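Side-chain contacts in nidogen-1 (PDB 1GL4), which binds laminin, collagen IV and perlecan in basement membranes, the fragment here being an EGF-like module joined to the G2 beta-barrel: residues V33-G38 against V44-P49; L76-V81 against G110-M115; F127-G132 against I231-C236; A138-L143 against G147-K152. All coordinates share one frame; numbering follows the deposited sequence.

Contact 1 of 4, residues V33-G38 against V44-P49; sequences VANYTG and VAEGSP
The backbone O of Val44 takes the N-H of Thr37 at 2.9 Å, while the CA of Tyr36 lies 3.3 Å from the same oxygen as a CA-H...O contact. Val44 N returns a bond to Thr37 O at 2.9 Å, which makes Thr37 and Val44 an antiparallel hydrogen-bonded pair. Beyond the strand ends Glu46 N reaches Asn35 O at 3.1 Å. Tyr36 and Ala45 form the adjoining non-hydrogen-bonded pair. With CG anti to its own carbonyl carbon (chi1 -75°), the Tyr36 ring lies over Ala45, whose CA meets the ring face in a CH-pi contact 4.2 Å from the centroid. A serine in place of Tyr36 would probably leave Ala45 CA without its aromatic cover and take away the stacking partner of His18. The Glu46 side chain, extended beyond CG, runs past the Asn35 backbone, its CG 3.9 Å from Thr37 CG2. This two-stranded hairpin, 36-38 with 43-45, belongs to the EGF-like module; the Thr37 and Val44 side chains rest on the Met82 loop, and after the type II turn from Ala45 to Ser48 the chain enters strand 49-62 of the barrel.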
loop_
_atom_site.group_PDB
_atom_site.type_symbol
_atom_site.label_atom_id
_atom_site.label_comp_id
_atom_site.label_asym_id
_atom_site.label_seq_id
_atom_site.Cartn_x
_atom_site.Cartn_y
_atom_site.Cartn_z
ATOM N N VAL A 33 24.411 2.219 -0.346
ATOM C CA VAL A 33 25.440 1.187 -0.256
ATOM C C VAL A 33 24.813 -0.204 -0.331
ATOM O O VAL A 33 23.593 -0.350 -0.232
ATOM C CB VAL A 33 26.248 1.311 1.063
ATOM C CG1 VAL A 33 25.346 1.076 2.260
ATOM C CG2 VAL A 33 27.402 0.318 1.061
ATOM N N ALA A 34 25.653 -1.220 -0.512
ATOM C CA ALA A 34 25.200 -2.601 -0.611
ATOM C C ALA A 34 24.258 -2.997 0.526
ATOM O O ALA A 34 24.472 -2.631 1.684
ATOM C CB ALA A 34 26.407 -3.543 -0.639
ATOM N N ASN A 35 23.211 -3.736 0.173
ATOM C CA ASN A 35 22.211 -4.218 1.120
ATOM C C ASN A 35 21.184 -3.166 1.558
ATOM O O ASN A 35 20.443 -3.353 2.535
ATOM C CB ASN A 35 22.917 -4.842 2.321
ATOM C CG ASN A 35 23.919 -5.903 1.900
ATOM O OD1 ASN A 35 23.568 -6.865 1.210
ATOM N ND2 ASN A 35 25.172 -5.725 2.294
ATOM N N TYR A 36 21.147 -2.062 0.822
ATOM C CA TYR A 36 20.187 -0.991 1.071
ATOM C C TYR A 36 19.602 -0.609 -0.288
ATOM O O TYR A 36 20.274 -0.756 -1.310
ATOM C CB TYR A 36 20.865 0.230 1.710
ATOM C CG TYR A 36 21.208 0.045 3.173
ATOM C CD1 TYR A 36 22.254 -0.790 3.564
ATOM C CD2 TYR A 36 20.451 0.662 4.170
ATOM C CE1 TYR A 36 22.536 -1.009 4.914
ATOM C CE2 TYR A 36 20.725 0.449 5.521
ATOM C CZ TYR A 36 21.767 -0.388 5.884
ATOM O OH TYR A 36 22.042 -0.606 7.216
ATOM N N THR A 37 18.352 -0.153 -0.311
ATOM C CA THR A 37 17.735 0.251 -1.575
ATOM C C THR A 37 17.220 1.681 -1.459
ATOM O O THR A 37 16.905 2.148 -0.363
ATOM C CB THR A 37 16.570 -0.690 -1.984
ATOM O OG1 THR A 37 15.536 -0.646 -0.994
ATOM C CG2 THR A 37 17.069 -2.116 -2.117
ATOM N N GLY A 38 17.145 2.374 -2.593
ATOM C CA GLY A 38 16.688 3.752 -2.595
ATOM C C GLY A 38 17.398 4.549 -3.674
ATOM O O GLY A 38 18.025 3.970 -4.558
ATOM N N VAL A 44 16.806 2.462 2.557
ATOM C CA VAL A 44 16.262 1.578 3.592
ATOM C C VAL A 44 16.895 0.193 3.429
ATOM O O VAL A 44 17.237 -0.215 2.317
ATOM C CB VAL A 44 14.717 1.446 3.505
ATOM C CG1 VAL A 44 14.062 2.797 3.753
ATOM C CG2 VAL A 44 14.305 0.899 2.145
ATOM N N ALA A 45 17.065 -0.521 4.540
ATOM C CA ALA A 45 17.669 -1.850 4.519
ATOM C C ALA A 45 16.798 -2.885 3.821
ATOM O O ALA A 45 15.580 -2.895 3.987
ATOM C CB ALA A 45 17.963 -2.307 5.946
ATOM N N GLU A 46 17.428 -3.764 3.048
ATOM C CA GLU A 46 16.696 -4.808 2.341
ATOM C C GLU A 46 15.998 -5.732 3.341
ATOM O O GLU A 46 16.526 -5.986 4.426
ATOM C CB GLU A 46 17.653 -5.626 1.470
ATOM C CG GLU A 46 18.415 -4.800 0.444
ATOM C CD GLU A 46 19.275 -5.655 -0.471
ATOM O OE1 GLU A 46 20.000 -6.534 0.043
ATOM O OE2 GLU A 46 19.231 -5.445 -1.702
ATOM N N GLY A 47 14.810 -6.214 2.973
ATOM C CA GLY A 47 14.043 -7.113 3.825
ATOM C C GLY A 47 13.484 -6.535 5.121
ATOM O O GLY A 47 12.973 -7.269 5.975
ATOM N N SER A 48 13.552 -5.219 5.268
ATOM C CA SER A 48 13.079 -4.573 6.486
ATOM C C SER A 48 11.646 -4.053 6.433
ATOM O O SER A 48 11.139 -3.693 5.364
ATOM C CB SER A 48 13.994 -3.394 6.828
ATOM O OG SER A 48 13.828 -2.343 5.884
ATOM N N PRO A 49 10.968 -4.022 7.593
ATOM C CA PRO A 49 9.592 -3.519 7.662
ATOM C C PRO A 49 9.692 -1.991 7.568
ATOM O O PRO A 49 10.658 -1.402 8.071
ATOM C CB PRO A 49 9.123 -3.946 9.060
ATOM C CG PRO A 49 9.973 -5.137 9.378
ATOM C CD PRO A 49 11.333 -4.721 8.838
#

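Contact 2 of 4, residues L76-V81 against G110-M115; sequences LHSYVV and GIIGWM
Two torsions bring Ser78 and Ile112 together: chi1 of Ser78 (-168°) sets OG trans to the backbone N, and chi2 of Ile112 (176°) extends its chain so that CD1 leads toward the strand. CD1 consequently stands 3.3 Å from Ser78 OG and 3.4 Å from Ser78 CB, the latter closer than carbon atoms usually approach, which marks tight packing at this point. The other branch of the isoleucine, CG2, comes within 3.7 Å of Ser78 OG, and the hydroxyl is therefore flanked by two methyl groups of one side chain. Its polar needs are met by the neighbouring strand 86-92, through hydrogen bonds with Thr89 OG1 and Tyr88 O. Two residues along, Val80 CG1 touches Ile112 CG2 at 4.2 Å, a looser apolar contact. Ile112 thus spans two of the inward residues, with CD1 at Ser78 and CG2 reaching toward Val80. The alternation of the strand decides what lies on the other side: the CB atoms of His77 and Tyr79, both involved in perlecan binding, point away from the helix, and His77 and Tyr79 meet another protein chain there. Within the barrel, helix 107-115 lies inside, against strand 69-81, which is flanked by strands 49-62 and 86-92; from the same helix Ile111 and Met115 extend to Phe134 and Phe155 of strands 133-142 and 149-156.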
loop_
_atom_site.group_PDB
_atom_site.type_symbol
_atom_site.label_atom_id
_atom_site.label_comp_id
_atom_site.label_asym_id
_atom_site.label_seq_id
_atom_site.Cartn_x
_atom_site.Cartn_y
_atom_site.Cartn_z
ATOM N N LEU A 76 -3.589 8.425 8.097
ATOM C CA LEU A 76 -3.308 7.343 7.153
ATOM C C LEU A 76 -2.055 6.648 7.679
ATOM O O LEU A 76 -1.045 7.303 7.950
ATOM C CB LEU A 76 -3.053 7.875 5.732
ATOM C CG LEU A 76 -2.819 6.799 4.657
ATOM C CD1 LEU A 76 -3.134 7.362 3.286
ATOM C CD2 LEU A 76 -1.377 6.289 4.709
ATOM N N HIS A 77 -2.134 5.331 7.856
ATOM C CA HIS A 77 -1.007 4.537 8.335
ATOM C C HIS A 77 -0.858 3.326 7.409
ATOM O O HIS A 77 -1.821 2.595 7.168
ATOM C CB HIS A 77 -1.259 4.063 9.769
ATOM C CG HIS A 77 -0.129 3.276 10.353
ATOM N ND1 HIS A 77 1.035 3.862 10.802
ATOM C CD2 HIS A 77 0.030 1.941 10.530
ATOM C CE1 HIS A 77 1.862 2.925 11.229
ATOM N NE2 HIS A 77 1.276 1.750 11.075
ATOM N N SER A 78 0.345 3.111 6.888
ATOM C CA SER A 78 0.572 1.996 5.979
ATOM C C SER A 78 1.799 1.186 6.415
ATOM O O SER A 78 2.773 1.749 6.912
ATOM C CB SER A 78 0.740 2.539 4.557
ATOM O OG SER A 78 0.697 1.508 3.594
ATOM N N TYR A 79 1.741 -0.130 6.224
ATOM C CA TYR A 79 2.820 -1.046 6.613
ATOM C C TYR A 79 3.223 -1.961 5.439
ATOM O O TYR A 79 2.360 -2.464 4.700
ATOM C CB TYR A 79 2.341 -1.909 7.800
ATOM C CG TYR A 79 3.400 -2.744 8.506
ATOM C CD1 TYR A 79 4.068 -2.252 9.629
ATOM C CD2 TYR A 79 3.723 -4.029 8.061
ATOM C CE1 TYR A 79 5.031 -3.018 10.295
ATOM C CE2 TYR A 79 4.690 -4.809 8.721
ATOM C CZ TYR A 79 5.336 -4.292 9.836
ATOM O OH TYR A 79 6.279 -5.040 10.505
ATOM N N VAL A 80 4.531 -2.163 5.271
ATOM C CA VAL A 80 5.069 -3.031 4.223
ATOM C C VAL A 80 6.419 -3.596 4.649
ATOM O O VAL A 80 7.114 -3.002 5.478
ATOM C CB VAL A 80 5.306 -2.269 2.895
ATOM C CG1 VAL A 80 4.007 -1.759 2.333
ATOM C CG2 VAL A 80 6.260 -1.113 3.133
ATOM N N VAL A 81 6.787 -4.744 4.088
ATOM C CA VAL A 81 8.079 -5.351 4.369
ATOM C C VAL A 81 8.824 -5.421 3.036
ATOM O O VAL A 81 8.339 -6.033 2.077
ATOM C CB VAL A 81 7.946 -6.782 4.942
ATOM C CG1 VAL A 81 9.341 -7.377 5.159
ATOM C CG2 VAL A 81 7.185 -6.751 6.268
ATOM N N GLY A 110 -2.910 1.968 -3.100
ATOM C CA GLY A 110 -2.158 1.280 -4.136
ATOM C C GLY A 110 -0.845 1.918 -4.580
ATOM O O GLY A 110 0.041 1.217 -5.073
ATOM N N ILE A 111 -0.713 3.233 -4.424
ATOM C CA ILE A 111 0.525 3.912 -4.813
ATOM C C ILE A 111 1.664 3.419 -3.919
ATOM O O ILE A 111 2.821 3.370 -4.335
ATOM C CB ILE A 111 0.379 5.461 -4.694
ATOM C CG1 ILE A 111 1.650 6.159 -5.185
ATOM C CG2 ILE A 111 0.085 5.850 -3.256
ATOM C CD1 ILE A 111 1.904 6.007 -6.677
ATOM N N ILE A 112 1.334 3.029 -2.691
ATOM C CA ILE A 112 2.348 2.530 -1.767
ATOM C C ILE A 112 2.803 1.135 -2.217
ATOM O O ILE A 112 3.953 0.747 -2.008
ATOM C CB ILE A 112 1.802 2.488 -0.325
ATOM C CG1 ILE A 112 1.423 3.911 0.107
ATOM C CG2 ILE A 112 2.843 1.905 0.619
ATOM C CD1 ILE A 112 0.772 4.009 1.468
ATOM N N GLY A 113 1.898 0.393 -2.850
ATOM C CA GLY A 113 2.245 -0.924 -3.360
ATOM C C GLY A 113 3.197 -0.757 -4.534
ATOM O O GLY A 113 4.112 -1.558 -4.735
ATOM N N TRP A 114 2.977 0.293 -5.319
ATOM C CA TRP A 114 3.829 0.596 -6.468
ATOM C C TRP A 114 5.228 0.950 -5.959
ATOM O O TRP A 114 6.235 0.513 -6.516
ATOM C CB TRP A 114 3.242 1.775 -7.261
ATOM C CG TRP A 114 4.155 2.313 -8.335
ATOM C CD1 TRP A 114 4.416 1.748 -9.550
ATOM C CD2 TRP A 114 4.956 3.500 -8.262
ATOM N NE1 TRP A 114 5.333 2.508 -10.243
ATOM C CE2 TRP A 114 5.682 3.589 -9.474
ATOM C CE3 TRP A 114 5.134 4.496 -7.290
ATOM C CZ2 TRP A 114 6.571 4.635 -9.742
ATOM C CZ3 TRP A 114 6.022 5.543 -7.557
ATOM C CH2 TRP A 114 6.728 5.602 -8.772
ATOM N N MET A 115 5.280 1.730 -4.885
ATOM C CA MET A 115 6.551 2.144 -4.297
ATOM C C MET A 115 7.421 0.973 -3.837
ATOM O O MET A 115 8.644 1.002 -4.006
ATOM C CB MET A 115 6.316 3.052 -3.085
ATOM C CG MET A 115 5.811 4.454 -3.380
ATOM S SD MET A 115 5.561 5.398 -1.845
ATOM C CE MET A 115 7.223 5.489 -1.236
#

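Contact 3 of 4, residues F127-G132 against I231-C236; sequences FSITGG and ITFQEC
Phe233 presents one ring face to Thr130, whose CG2 methyl lies 3.6 Å above the ring plane, offset toward the rim. The approach is a CH-pi contact: CG2 is 3.9 Å from the centroid and 23° off the ring normal, and the two side chains cross at about a right angle. Ile129 comes obliquely at the far end of the same ring, its CG2 3.6 Å from Phe233 CE1, so that neighbouring residues of the helix hold opposite ends of one aromatic group. Phe233 reaches this position with CG between its backbone N and carbonyl carbon (chi1 51°), and Phe134 and Ile199 of the adjoining strands touch it as well. The threonine divides its two branches: while CG2 meets the ring, OG1 bonds to Gly126 O and accepts the N-H of Gly132 at 3.1 Å. Two waters bridge the segments beside the ring, one between backbone oxygens, the other to a carboxylate. Ile129 O receives both, each at 2.9 Å; one also contacts Gln234 O at 2.7 Å, the other Glu235 OE1, which has a salt bridge to Arg242. Cys236, a little further on, is disulfide-bonded to Cys29 and ties the segment to the EGF-like module. The OG1 bond to the N-H two residues on is an ST turn, which here accompanies the end of helix 126-130, where Gly131 leaves helical geometry with positive phi.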
loop_
_atom_site.group_PDB
_atom_site.type_symbol
_atom_site.label_atom_id
_atom_site.label_comp_id
_atom_site.label_asym_id
_atom_site.label_seq_id
_atom_site.Cartn_x
_atom_site.Cartn_y
_atom_site.Cartn_z
ATOM N N PHE A 127 10.120 3.193 -4.906
ATOM C CA PHE A 127 11.070 3.734 -3.942
ATOM C C PHE A 127 12.481 3.803 -4.507
ATOM O O PHE A 127 13.196 4.778 -4.278
ATOM C CB PHE A 127 11.090 2.912 -2.652
ATOM C CG PHE A 127 11.840 3.586 -1.541
ATOM C CD1 PHE A 127 11.309 4.714 -0.919
ATOM C CD2 PHE A 127 13.104 3.142 -1.164
ATOM C CE1 PHE A 127 12.026 5.395 0.063
ATOM C CE2 PHE A 127 13.835 3.815 -0.183
ATOM C CZ PHE A 127 13.296 4.943 0.431
ATOM N N SER A 128 12.888 2.773 -5.245
ATOM C CA SER A 128 14.219 2.770 -5.842
ATOM C C SER A 128 14.373 3.952 -6.796
ATOM O O SER A 128 15.421 4.596 -6.833
ATOM C CB SER A 128 14.474 1.454 -6.589
ATOM O OG SER A 128 14.678 0.373 -5.679
ATOM N N ILE A 129 13.319 4.255 -7.550
ATOM C CA ILE A 129 13.359 5.367 -8.504
ATOM C C ILE A 129 13.264 6.770 -7.885
ATOM O O ILE A 129 14.014 7.667 -8.271
ATOM C CB ILE A 129 12.219 5.233 -9.546
ATOM C CG1 ILE A 129 12.423 3.965 -10.380
ATOM C CG2 ILE A 129 12.175 6.474 -10.450
ATOM C CD1 ILE A 129 11.213 3.596 -11.225
ATOM N N THR A 130 12.356 6.961 -6.926
ATOM C CA THR A 130 12.140 8.280 -6.318
ATOM C C THR A 130 12.648 8.518 -4.894
ATOM O O THR A 130 12.712 9.667 -4.444
ATOM C CB THR A 130 10.640 8.631 -6.277
ATOM O OG1 THR A 130 10.005 7.839 -5.265
ATOM C CG2 THR A 130 9.970 8.334 -7.620
ATOM N N GLY A 131 12.979 7.453 -4.173
ATOM C CA GLY A 131 13.429 7.630 -2.804
ATOM C C GLY A 131 12.287 8.116 -1.919
ATOM O O GLY A 131 12.512 8.646 -0.828
ATOM N N GLY A 132 11.054 7.941 -2.385
ATOM C CA GLY A 132 9.912 8.376 -1.599
ATOM C C GLY A 132 9.730 9.884 -1.578
ATOM O O GLY A 132 9.074 10.423 -0.689
ATOM N N ILE A 231 3.138 11.033 -12.116
ATOM C CA ILE A 231 4.069 10.983 -10.998
ATOM C C ILE A 231 5.345 11.761 -11.340
ATOM O O ILE A 231 6.058 11.406 -12.273
ATOM C CB ILE A 231 4.391 9.502 -10.677
ATOM C CG1 ILE A 231 3.104 8.805 -10.207
ATOM C CG2 ILE A 231 5.493 9.399 -9.620
ATOM C CD1 ILE A 231 3.204 7.296 -10.089
ATOM N N THR A 232 5.621 12.820 -10.578
ATOM C CA THR A 232 6.797 13.663 -10.817
ATOM C C THR A 232 7.818 13.610 -9.680
ATOM O O THR A 232 7.462 13.524 -8.508
ATOM C CB THR A 232 6.386 15.130 -11.049
ATOM O OG1 THR A 232 5.568 15.579 -9.959
ATOM C CG2 THR A 232 5.602 15.256 -12.350
ATOM N N PHE A 233 9.094 13.680 -10.038
ATOM C CA PHE A 233 10.168 13.592 -9.053
ATOM C C PHE A 233 11.484 14.131 -9.621
ATOM O O PHE A 233 11.551 14.516 -10.789
ATOM C CB PHE A 233 10.340 12.125 -8.643
ATOM C CG PHE A 233 10.483 11.183 -9.811
ATOM C CD1 PHE A 233 11.742 10.835 -10.298
ATOM C CD2 PHE A 233 9.356 10.658 -10.439
ATOM C CE1 PHE A 233 11.875 9.979 -11.394
ATOM C CE2 PHE A 233 9.476 9.800 -11.540
ATOM C CZ PHE A 233 10.734 9.460 -12.018
ATOM N N GLN A 234 12.524 14.152 -8.791
ATOM C CA GLN A 234 13.838 14.634 -9.210
ATOM C C GLN A 234 14.865 13.506 -9.276
ATOM O O GLN A 234 14.863 12.613 -8.436
ATOM C CB GLN A 234 14.348 15.704 -8.237
ATOM C CG GLN A 234 13.504 16.965 -8.190
ATOM C CD GLN A 234 13.595 17.773 -9.470
ATOM O OE1 GLN A 234 14.684 18.184 -9.882
ATOM N NE2 GLN A 234 12.453 18.010 -10.105
ATOM N N GLU A 235 15.733 13.554 -10.283
ATOM C CA GLU A 235 16.793 12.561 -10.453
ATOM C C GLU A 235 18.112 13.327 -10.553
ATOM O O GLU A 235 18.154 14.423 -11.115
ATOM C CB GLU A 235 16.577 11.742 -11.728
ATOM C CG GLU A 235 15.234 11.019 -11.795
ATOM C CD GLU A 235 15.078 10.199 -13.065
ATOM O OE1 GLU A 235 15.478 9.013 -13.076
ATOM O OE2 GLU A 235 14.567 10.749 -14.063
ATOM N N CYS A 236 19.186 12.767 -10.009
ATOM C CA CYS A 236 20.469 13.456 -10.059
ATOM C C CYS A 236 20.873 13.696 -11.511
ATOM O O CYS A 236 20.969 12.759 -12.306
ATOM C CB CYS A 236 21.543 12.653 -9.324
ATOM S SG CYS A 236 23.006 13.658 -8.905
HETATM O O HOH W 1 15.244 10.117 -7.430
HETATM O O HOH W 2 15.920 7.483 -10.426
#

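Contact 4 of 4, residues A138-L143 against G147-K152; sequences AEVTFL and GKLVLK
Glu139 and Lys148 form a salt bridge across the hairpin, with Lys148 NZ 3.1 Å from Glu139 OE2. The ammonium group meets that oxygen from above the carboxylate plane, 47° out of it, and the two side chains cross at a slant. Arg228 on strand 221-232 is a second cation at OE2, and it also bonds Thr141 OG1, so the acid is shared by Lys148 and Arg228. Replacing Glu139 with an alanine would probably leave Lys148 and Arg228 without their shared counter-charge and set the lysine end free to turn. Beneath these groups the backbones are paired at Ala138 with Leu151 and at Val140 with Leu149. Leu151 N gives to Ala138 O at 2.8 Å, and Ala138 N to Leu151 O at 2.9 Å. Val140 N binds Leu149 O at 3.0 Å. Near the turn a water accepts from Phe142 N and lies 2.6 Å from Gly147 O. On the buried face Val140 CG1 presses on Leu149 CB at 3.5 Å, a tight approach, and Ala138 CB meets Leu151 CD2 at 3.9 Å; on the Glu139 face Val150 lies alongside the glutamate. The short segments run at 161° to each other, and with three residues linking them they make an antiparallel beta hairpin, strands 133-142 and 149-156, in the wall of the G2 beta-barrel.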
loop_
_atom_site.group_PDB
_atom_site.type_symbol
_atom_site.label_atom_id
_atom_site.label_comp_id
_atom_site.label_asym_id
_atom_site.label_seq_id
_atom_site.Cartn_x
_atom_site.Cartn_y
_atom_site.Cartn_z
ATOM N N ALA A 138 -3.578 12.427 -9.529
ATOM C CA ALA A 138 -4.425 11.391 -10.111
ATOM C C ALA A 138 -5.882 11.819 -10.275
ATOM O O ALA A 138 -6.382 12.684 -9.551
ATOM C CB ALA A 138 -4.352 10.121 -9.267
ATOM N N GLU A 139 -6.556 11.206 -11.244
ATOM C CA GLU A 139 -7.961 11.487 -11.500
ATOM C C GLU A 139 -8.662 10.173 -11.803
ATOM O O GLU A 139 -8.067 9.272 -12.399
ATOM C CB GLU A 139 -8.135 12.418 -12.701
ATOM C CG GLU A 139 -7.648 13.836 -12.491
ATOM C CD GLU A 139 -8.005 14.737 -13.659
ATOM O OE1 GLU A 139 -7.621 15.924 -13.634
ATOM O OE2 GLU A 139 -8.674 14.258 -14.599
ATOM N N VAL A 140 -9.916 10.060 -11.384
ATOM C CA VAL A 140 -10.685 8.857 -11.657
ATOM C C VAL A 140 -12.081 9.228 -12.145
ATOM O O VAL A 140 -12.779 10.037 -11.529
ATOM C CB VAL A 140 -10.789 7.939 -10.408
ATOM C CG1 VAL A 140 -11.488 8.661 -9.274
ATOM C CG2 VAL A 140 -11.531 6.664 -10.763
ATOM N N THR A 141 -12.467 8.653 -13.278
ATOM C CA THR A 141 -13.781 8.889 -13.852
ATOM C C THR A 141 -14.559 7.586 -13.750
ATOM O O THR A 141 -14.049 6.532 -14.138
ATOM C CB THR A 141 -13.697 9.270 -15.350
ATOM O OG1 THR A 141 -12.928 10.468 -15.508
ATOM C CG2 THR A 141 -15.094 9.511 -15.910
ATOM N N PHE A 142 -15.769 7.652 -13.199
ATOM C CA PHE A 142 -16.622 6.469 -13.089
ATOM C C PHE A 142 -17.537 6.551 -14.308
ATOM O O PHE A 142 -18.393 7.437 -14.397
ATOM C CB PHE A 142 -17.450 6.501 -11.797
ATOM C CG PHE A 142 -16.625 6.416 -10.536
ATOM C CD1 PHE A 142 -15.879 7.508 -10.096
ATOM C CD2 PHE A 142 -16.601 5.242 -9.784
ATOM C CE1 PHE A 142 -15.119 7.434 -8.921
ATOM C CE2 PHE A 142 -15.842 5.160 -8.607
ATOM C CZ PHE A 142 -15.099 6.264 -8.178
ATOM N N LEU A 143 -17.347 5.638 -15.252
ATOM C CA LEU A 143 -18.126 5.645 -16.485
ATOM C C LEU A 143 -19.637 5.592 -16.269
ATOM O O LEU A 143 -20.151 4.702 -15.597
ATOM C CB LEU A 143 -17.683 4.489 -17.391
ATOM C CG LEU A 143 -16.171 4.356 -17.630
ATOM C CD1 LEU A 143 -15.937 3.403 -18.799
ATOM C CD2 LEU A 143 -15.553 5.716 -17.928
ATOM N N GLY A 147 -19.228 14.084 -13.299
ATOM C CA GLY A 147 -17.985 14.567 -12.719
ATOM C C GLY A 147 -16.841 13.579 -12.608
ATOM O O GLY A 147 -16.737 12.635 -13.388
ATOM N N LYS A 148 -15.979 13.802 -11.620
ATOM C CA LYS A 148 -14.825 12.943 -11.396
ATOM C C LYS A 148 -14.215 13.233 -10.033
ATOM O O LYS A 148 -14.581 14.203 -9.368
ATOM C CB LYS A 148 -13.771 13.191 -12.478
ATOM C CG LYS A 148 -13.224 14.618 -12.492
ATOM C CD LYS A 148 -12.243 14.817 -13.640
ATOM C CE LYS A 148 -11.715 16.247 -13.689
ATOM N NZ LYS A 148 -10.798 16.445 -14.857
ATOM N N LEU A 149 -13.293 12.379 -9.607
ATOM C CA LEU A 149 -12.621 12.597 -8.334
ATOM C C LEU A 149 -11.155 12.919 -8.615
ATOM O O LEU A 149 -10.499 12.232 -9.408
ATOM C CB LEU A 149 -12.706 11.354 -7.446
ATOM C CG LEU A 149 -12.026 11.540 -6.079
ATOM C CD1 LEU A 149 -12.837 12.518 -5.226
ATOM C CD2 LEU A 149 -11.915 10.209 -5.371
ATOM N N VAL A 150 -10.648 13.963 -7.965
ATOM C CA VAL A 150 -9.261 14.374 -8.134
ATOM C C VAL A 150 -8.465 14.091 -6.865
ATOM O O VAL A 150 -8.899 14.420 -5.763
ATOM C CB VAL A 150 -9.152 15.883 -8.456
ATOM C CG1 VAL A 150 -7.692 16.311 -8.464
ATOM C CG2 VAL A 150 -9.799 16.175 -9.799
ATOM N N LEU A 151 -7.294 13.487 -7.036
ATOM C CA LEU A 151 -6.425 13.148 -5.915
ATOM C C LEU A 151 -5.041 13.767 -6.069
ATOM O O LEU A 151 -4.476 13.774 -7.166
ATOM C CB LEU A 151 -6.292 11.624 -5.811
ATOM C CG LEU A 151 -5.242 11.028 -4.863
ATOM C CD1 LEU A 151 -5.618 9.592 -4.551
ATOM C CD2 LEU A 151 -3.850 11.089 -5.482
ATOM N N LYS A 152 -4.507 14.302 -4.973
ATOM C CA LYS A 152 -3.162 14.869 -4.981
ATOM C C LYS A 152 -2.435 14.359 -3.745
ATOM O O LYS A 152 -2.929 14.494 -2.623
ATOM C CB LYS A 152 -3.186 16.400 -4.966
ATOM C CG LYS A 152 -1.788 17.007 -5.051
ATOM C CD LYS A 152 -1.822 18.504 -5.328
ATOM C CE LYS A 152 -0.416 19.041 -5.572
ATOM N NZ LYS A 152 -0.410 20.492 -5.930
HETATM O O HOH W 3 -17.335 10.104 -13.034
#

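Overall arrangement
Contact 1 stands at the junction of the EGF-like module and the barrel and touches both of its neighbours: Pro49 CB packs on Tyr79 OH at 3.4 Å in contact 2, and Thr37 O lies 3.5 Å from Phe127 CE2 in contact 3. Contacts 2 and 3 meet where Met115 O and Phe127 N, 2.8 Å apart, probably bond. Contact 4 is nested within the chain loop closed by contact 3, their strands being neighbours, yet its nearest atoms stay about 7 Å from contacts 2 and 3. Contacts 1 and 4 lie on opposite sides of the chain's centre. Contact 2 carries perlecan-binding residues; its Ser78 side chain is about 10 Å from that of Arg268 and about 13 Å from the zinc ion.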